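CBS domain-containing protein (Pyrococcus horikoshii, PDB 2YZQ) is of unknown function but binds S-adenosylmethionine and, as a protein of four CBS domains, probably senses this or a related ligand. Local coordinates at residues 79-92 / 266-278. Residues are numbered along the deposited sequence; the frame is centred on the assembly and turned at random.
Sequences LKKAAKLMLEYDYR and GLIRDFDLLKVLV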
loop_
_atom_site.group_PDB
_atom_site.type_symbol
_atom_site.label_atom_id
_atom_site.label_comp_id
_atom_site.label_asym_id
_atom_site.label_seq_id
_atom_site.Cartn_x
_atom_site.Cartn_y
_atom_site.Cartn_z
ATOM N N LEU A 79 -3.904 -12.489 -12.328
ATOM C CA LEU A 79 -3.633 -11.537 -11.259
ATOM C C LEU A 79 -2.988 -12.306 -10.117
ATOM O O LEU A 79 -2.208 -11.753 -9.343
ATOM C CB LEU A 79 -4.922 -10.875 -10.766
ATOM C CG LEU A 79 -5.532 -9.794 -11.655
ATOM C CD1 LEU A 79 -6.798 -9.262 -11.003
ATOM C CD2 LEU A 79 -4.526 -8.670 -11.862
ATOM N N LYS A 80 -3.318 -13.589 -10.022
ATOM C CA LYS A 80 -2.758 -14.438 -8.979
ATOM C C LYS A 80 -1.241 -14.476 -9.097
ATOM O O LYS A 80 -0.532 -14.382 -8.099
ATOM C CB LYS A 80 -3.312 -15.862 -9.085
ATOM C CG LYS A 80 -2.677 -16.838 -8.101
ATOM C CD LYS A 80 -3.290 -18.225 -8.204
ATOM C CE LYS A 80 -2.683 -19.169 -7.176
ATOM N NZ LYS A 80 -3.338 -20.507 -7.199
ATOM N N LYS A 81 -0.744 -14.612 -10.322
ATOM C CA LYS A 81 0.697 -14.658 -10.544
ATOM C C LYS A 81 1.368 -13.354 -10.120
ATOM O O LYS A 81 2.419 -13.370 -9.484
ATOM C CB LYS A 81 0.996 -14.945 -12.017
ATOM C CG LYS A 81 2.477 -15.056 -12.340
ATOM C CD LYS A 81 2.699 -15.494 -13.778
ATOM C CE LYS A 81 4.179 -15.539 -14.110
ATOM N NZ LYS A 81 4.929 -16.419 -13.172
ATOM N N ALA A 82 0.759 -12.226 -10.478
ATOM C CA ALA A 82 1.303 -10.921 -10.129
ATOM C C ALA A 82 1.259 -10.706 -8.619
ATOM O O ALA A 82 2.185 -10.142 -8.034
ATOM C CB ALA A 82 0.520 -9.817 -10.843
ATOM N N ALA A 83 0.182 -11.161 -7.988
ATOM C CA ALA A 83 0.047 -11.010 -6.543
ATOM C C ALA A 83 1.138 -11.808 -5.829
ATOM O O ALA A 83 1.736 -11.327 -4.864
ATOM C CB ALA A 83 -1.334 -11.479 -6.088
ATOM N N LYS A 84 1.394 -13.022 -6.308
ATOM C CA LYS A 84 2.418 -13.881 -5.717
ATOM C C LYS A 84 3.793 -13.224 -5.778
ATOM O O LYS A 84 4.576 -13.312 -4.835
ATOM C CB LYS A 84 2.466 -15.230 -6.440
ATOM C CG LYS A 84 1.315 -16.165 -6.100
ATOM C CD LYS A 84 1.394 -17.460 -6.901
ATOM C CE LYS A 84 2.718 -18.181 -6.681
ATOM N NZ LYS A 84 2.939 -18.537 -5.249
ATOM N N LEU A 85 4.089 -12.566 -6.893
ATOM C CA LEU A 85 5.373 -11.897 -7.045
ATOM C C LEU A 85 5.479 -10.706 -6.101
ATOM O O LEU A 85 6.529 -10.469 -5.505
ATOM C CB LEU A 85 5.569 -11.439 -8.493
ATOM C CG LEU A 85 5.898 -12.549 -9.496
ATOM C CD1 LEU A 85 5.868 -12.000 -10.915
ATOM C CD2 LEU A 85 7.264 -13.126 -9.176
ATOM N N MET A 86 4.392 -9.958 -5.959
ATOM C CA MET A 86 4.399 -8.803 -5.071
ATOM C C MET A 86 4.676 -9.250 -3.640
ATOM O O MET A 86 5.433 -8.606 -2.918
ATOM C CB MET A 86 3.057 -8.078 -5.127
ATOM C CG MET A 86 2.762 -7.444 -6.474
ATOM S SD MET A 86 1.152 -6.638 -6.458
ATOM C CE MET A 86 1.156 -5.822 -8.059
ATOM N N LEU A 87 4.054 -10.356 -3.242
ATOM C CA LEU A 87 4.229 -10.893 -1.897
ATOM C C LEU A 87 5.631 -11.466 -1.710
ATOM O O LEU A 87 6.206 -11.379 -0.626
ATOM C CB LEU A 87 3.188 -11.981 -1.624
ATOM C CG LEU A 87 1.736 -11.505 -1.524
ATOM C CD1 LEU A 87 0.791 -12.700 -1.545
ATOM C CD2 LEU A 87 1.561 -10.690 -0.253
ATOM N N GLU A 88 6.175 -12.045 -2.774
ATOM C CA GLU A 88 7.509 -12.637 -2.731
ATOM C C GLU A 88 8.622 -11.607 -2.561
ATOM O O GLU A 88 9.568 -11.824 -1.802
ATOM C CB GLU A 88 7.756 -13.454 -4.003
ATOM C CG GLU A 88 9.187 -13.952 -4.159
ATOM C CD GLU A 88 9.384 -14.775 -5.415
ATOM O OE1 GLU A 88 8.997 -14.301 -6.504
ATOM O OE2 GLU A 88 9.930 -15.895 -5.318
ATOM N N TYR A 89 8.512 -10.486 -3.265
ATOM C CA TYR A 89 9.530 -9.445 -3.187
ATOM C C TYR A 89 9.130 -8.314 -2.250
ATOM O O TYR A 89 9.868 -7.342 -2.096
ATOM C CB TYR A 89 9.802 -8.879 -4.583
ATOM C CG TYR A 89 10.113 -9.941 -5.613
ATOM C CD1 TYR A 89 11.178 -10.824 -5.434
ATOM C CD2 TYR A 89 9.333 -10.074 -6.759
ATOM C CE1 TYR A 89 11.455 -11.815 -6.372
ATOM C CE2 TYR A 89 9.602 -11.060 -7.703
ATOM C CZ TYR A 89 10.663 -11.927 -7.503
ATOM O OH TYR A 89 10.933 -12.902 -8.436
ATOM N N ASP A 90 7.971 -8.451 -1.615
ATOM C CA ASP A 90 7.471 -7.423 -0.712
ATOM C C ASP A 90 7.592 -6.082 -1.424
ATOM O O ASP A 90 8.088 -5.102 -0.868
ATOM C CB ASP A 90 8.273 -7.417 0.595
ATOM C CG ASP A 90 7.698 -6.467 1.632
ATOM O OD1 ASP A 90 6.458 -6.428 1.784
ATOM O OD2 ASP A 90 8.485 -5.765 2.303
ATOM N N TYR A 91 7.139 -6.058 -2.674
ATOM C CA TYR A 91 7.184 -4.857 -3.498
ATOM C C TYR A 91 5.751 -4.555 -3.937
ATOM O O TYR A 91 4.984 -5.469 -4.229
ATOM C CB TYR A 91 8.099 -5.093 -4.704
ATOM C CG TYR A 91 8.574 -3.828 -5.377
ATOM C CD1 TYR A 91 9.290 -2.861 -4.671
ATOM C CD2 TYR A 91 8.308 -3.594 -6.724
ATOM C CE1 TYR A 91 9.726 -1.691 -5.292
ATOM C CE2 TYR A 91 8.737 -2.433 -7.352
ATOM C CZ TYR A 91 9.443 -1.485 -6.633
ATOM O OH TYR A 91 9.855 -0.334 -7.261
ATOM N N ARG A 92 5.403 -3.273 -3.986
ATOM C CA ARG A 92 4.041 -2.854 -4.315
ATOM C C ARG A 92 3.656 -2.708 -5.779
ATOM O O ARG A 92 2.591 -2.173 -6.089
ATOM C CB ARG A 92 3.726 -1.551 -3.579
ATOM C CG ARG A 92 3.775 -1.681 -2.059
ATOM C CD ARG A 92 3.559 -0.332 -1.382
ATOM N NE ARG A 92 2.259 0.252 -1.705
ATOM C CZ ARG A 92 1.100 -0.172 -1.212
ATOM N NH1 ARG A 92 1.066 -1.194 -0.360
ATOM N NH2 ARG A 92 -0.029 0.424 -1.575
ATOM N N GLY A 266 -6.128 -6.081 15.148
ATOM C CA GLY A 266 -5.369 -6.345 13.940
ATOM C C GLY A 266 -5.384 -5.192 12.959
ATOM O O GLY A 266 -5.828 -4.091 13.280
ATOM N N LEU A 267 -4.906 -5.455 11.747
ATOM C CA LEU A 267 -4.856 -4.433 10.715
ATOM C C LEU A 267 -4.986 -5.106 9.360
ATOM O O LEU A 267 -4.339 -6.120 9.110
ATOM C CB LEU A 267 -3.512 -3.696 10.784
ATOM C CG LEU A 267 -3.278 -2.544 9.799
ATOM C CD1 LEU A 267 -4.152 -1.361 10.199
ATOM C CD2 LEU A 267 -1.810 -2.144 9.799
ATOM N N ILE A 268 -5.851 -4.579 8.499
ATOM C CA ILE A 268 -5.965 -5.148 7.163
ATOM C C ILE A 268 -5.385 -4.117 6.192
ATOM O O ILE A 268 -5.935 -3.030 6.019
ATOM C CB ILE A 268 -7.438 -5.522 6.791
ATOM C CG1 ILE A 268 -7.467 -6.169 5.401
ATOM C CG2 ILE A 268 -8.359 -4.299 6.851
ATOM C CD1 ILE A 268 -6.771 -7.521 5.343
ATOM N N ARG A 269 -4.239 -4.457 5.604
ATOM C CA ARG A 269 -3.543 -3.588 4.659
ATOM C C ARG A 269 -3.938 -4.014 3.257
ATOM O O ARG A 269 -4.398 -5.141 3.053
ATOM C CB ARG A 269 -2.021 -3.751 4.791
ATOM C CG ARG A 269 -1.449 -3.505 6.196
ATOM C CD ARG A 269 0.029 -3.884 6.205
ATOM N NE ARG A 269 0.186 -5.310 5.937
ATOM C CZ ARG A 269 1.293 -5.872 5.463
ATOM N NH1 ARG A 269 2.362 -5.133 5.198
ATOM N NH2 ARG A 269 1.328 -7.182 5.249
ATOM N N ASP A 270 -3.757 -3.121 2.290
ATOM C CA ASP A 270 -4.076 -3.468 0.915
ATOM C C ASP A 270 -3.221 -4.667 0.511
ATOM O O ASP A 270 -3.680 -5.568 -0.189
ATOM C CB ASP A 270 -3.834 -2.271 -0.034
ATOM C CG ASP A 270 -2.485 -1.573 0.181
ATOM O OD1 ASP A 270 -1.592 -2.113 0.865
ATOM O OD2 ASP A 270 -2.308 -0.457 -0.369
ATOM N N PHE A 271 -1.985 -4.683 0.994
ATOM C CA PHE A 271 -1.042 -5.752 0.697
ATOM C C PHE A 271 -1.546 -7.103 1.206
ATOM O O PHE A 271 -1.256 -8.146 0.620
ATOM C CB PHE A 271 0.313 -5.434 1.340
ATOM C CG PHE A 271 1.486 -6.062 0.638
ATOM C CD1 PHE A 271 1.885 -5.604 -0.615
ATOM C CD2 PHE A 271 2.194 -7.103 1.227
ATOM C CE1 PHE A 271 2.977 -6.174 -1.272
ATOM C CE2 PHE A 271 3.290 -7.684 0.578
ATOM C CZ PHE A 271 3.679 -7.214 -0.676
ATOM N N ASP A 272 -2.306 -7.083 2.298
ATOM C CA ASP A 272 -2.829 -8.319 2.870
ATOM C C ASP A 272 -3.925 -8.913 2.001
ATOM O O ASP A 272 -4.141 -10.124 1.997
ATOM C CB ASP A 272 -3.371 -8.069 4.281
ATOM C CG ASP A 272 -2.280 -7.697 5.263
ATOM O OD1 ASP A 272 -1.269 -8.422 5.311
ATOM O OD2 ASP A 272 -2.431 -6.688 5.985
ATOM N N LEU A 273 -4.626 -8.054 1.273
ATOM C CA LEU A 273 -5.699 -8.516 0.406
ATOM C C LEU A 273 -5.156 -9.325 -0.771
ATOM O O LEU A 273 -5.877 -10.131 -1.357
ATOM C CB LEU A 273 -6.520 -7.318 -0.081
ATOM C CG LEU A 273 -7.288 -6.612 1.043
ATOM C CD1 LEU A 273 -8.055 -5.422 0.483
ATOM C CD2 LEU A 273 -8.245 -7.593 1.707
ATOM N N LEU A 274 -3.881 -9.131 -1.100
ATOM C CA LEU A 274 -3.265 -9.870 -2.202
ATOM C C LEU A 274 -3.284 -11.369 -1.911
ATOM O O LEU A 274 -3.337 -12.191 -2.821
ATOM C CB LEU A 274 -1.819 -9.417 -2.408
ATOM C CG LEU A 274 -1.589 -7.956 -2.804
ATOM C CD1 LEU A 274 -0.100 -7.685 -2.874
ATOM C CD2 LEU A 274 -2.249 -7.668 -4.148
ATOM N N LYS A 275 -3.251 -11.719 -0.630
ATOM C CA LYS A 275 -3.251 -13.120 -0.235
ATOM C C LYS A 275 -4.532 -13.838 -0.652
ATOM O O LYS A 275 -4.562 -15.065 -0.773
ATOM C CB LYS A 275 -3.048 -13.226 1.276
ATOM C CG LYS A 275 -1.772 -12.541 1.751
ATOM C CD LYS A 275 -1.555 -12.732 3.239
ATOM C CE LYS A 275 -2.670 -12.098 4.055
ATOM N NZ LYS A 275 -2.496 -12.415 5.502
ATOM N N VAL A 276 -5.595 -13.069 -0.864
ATOM C CA VAL A 276 -6.867 -13.638 -1.279
ATOM C C VAL A 276 -6.733 -14.255 -2.673
ATOM O O VAL A 276 -7.364 -15.269 -2.977
ATOM C CB VAL A 276 -7.966 -12.558 -1.317
ATOM C CG1 VAL A 276 -9.268 -13.150 -1.837
ATOM C CG2 VAL A 276 -8.154 -11.970 0.074
ATOM N N LEU A 277 -5.905 -13.641 -3.511
ATOM C CA LEU A 277 -5.689 -14.118 -4.873
ATOM C C LEU A 277 -4.886 -15.414 -4.947
ATOM O O LEU A 277 -4.885 -16.088 -5.975
ATOM C CB LEU A 277 -4.991 -13.039 -5.703
ATOM C CG LEU A 277 -5.866 -11.858 -6.125
ATOM C CD1 LEU A 277 -5.003 -10.728 -6.660
ATOM C CD2 LEU A 277 -6.859 -12.324 -7.180
ATOM N N VAL A 278 -4.202 -15.757 -3.863
ATOM C CA VAL A 278 -3.408 -16.979 -3.831
ATOM C C VAL A 278 -4.301 -18.180 -3.535
ATOM O O VAL A 278 -4.338 -19.105 -4.374
ATOM C CB VAL A 278 -2.302 -16.903 -2.757
ATOM C CG1 VAL A 278 -1.503 -18.200 -2.741
ATOM C CG2 VAL A 278 -1.389 -15.721 -3.040
HETATM O O HOH W 1 4.974 -5.836 3.873
#
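Lys80 and Leu277 come together at the end of the contact where CA atoms lie 5.1 Å apart; Ala83 and Leu274 follow at 5.6 Å, and the backbones have spread to 7.7 Å between the CA atoms of Arg92 and Phe271. The two backbones therefore draw apart from Lys80 toward Arg92. At the close end Ala83 CB meets Leu277 CD1 at 3.8 Å; one turn on, Leu274 CD1 touches both CB and SD of Met86, the two side chains crossing at about a right angle. With CG anti to the backbone N, Phe271 carries its ring over to the backbone of 86-91. The carbonyl oxygens of Met86 and Tyr91 lie at the ring's edge, Met86 O 3.2 Å from Phe271 CZ, and Leu87 CD2 packs obliquely against CE2. Beyond the ring, Arg92 grips the buried Asp270 end-on: NH2 reaches OD2 at 2.7 Å and NH1 reaches OD1 at 3.1 Å, with N-H...O angles of 172° and 177°, the nitrogens on the syn side but tilted some 30° out of the carboxylate plane. A leucine in place of Arg92 would probably leave the buried carboxylate without its countercharge and freer to turn. A water bridges Asp90 OD1 and Arg269 NH1. The side chain of Arg92 lies about 7 Å from the bound S-adenosylmethionine. The contact packs helix 79-89 of the second CBS domain against the C-terminal helical turns of the fourth, joining the two halves of the chain: Met86 also packs on strand 103-108, and Asp270 touches helices 109-117 and 240-250.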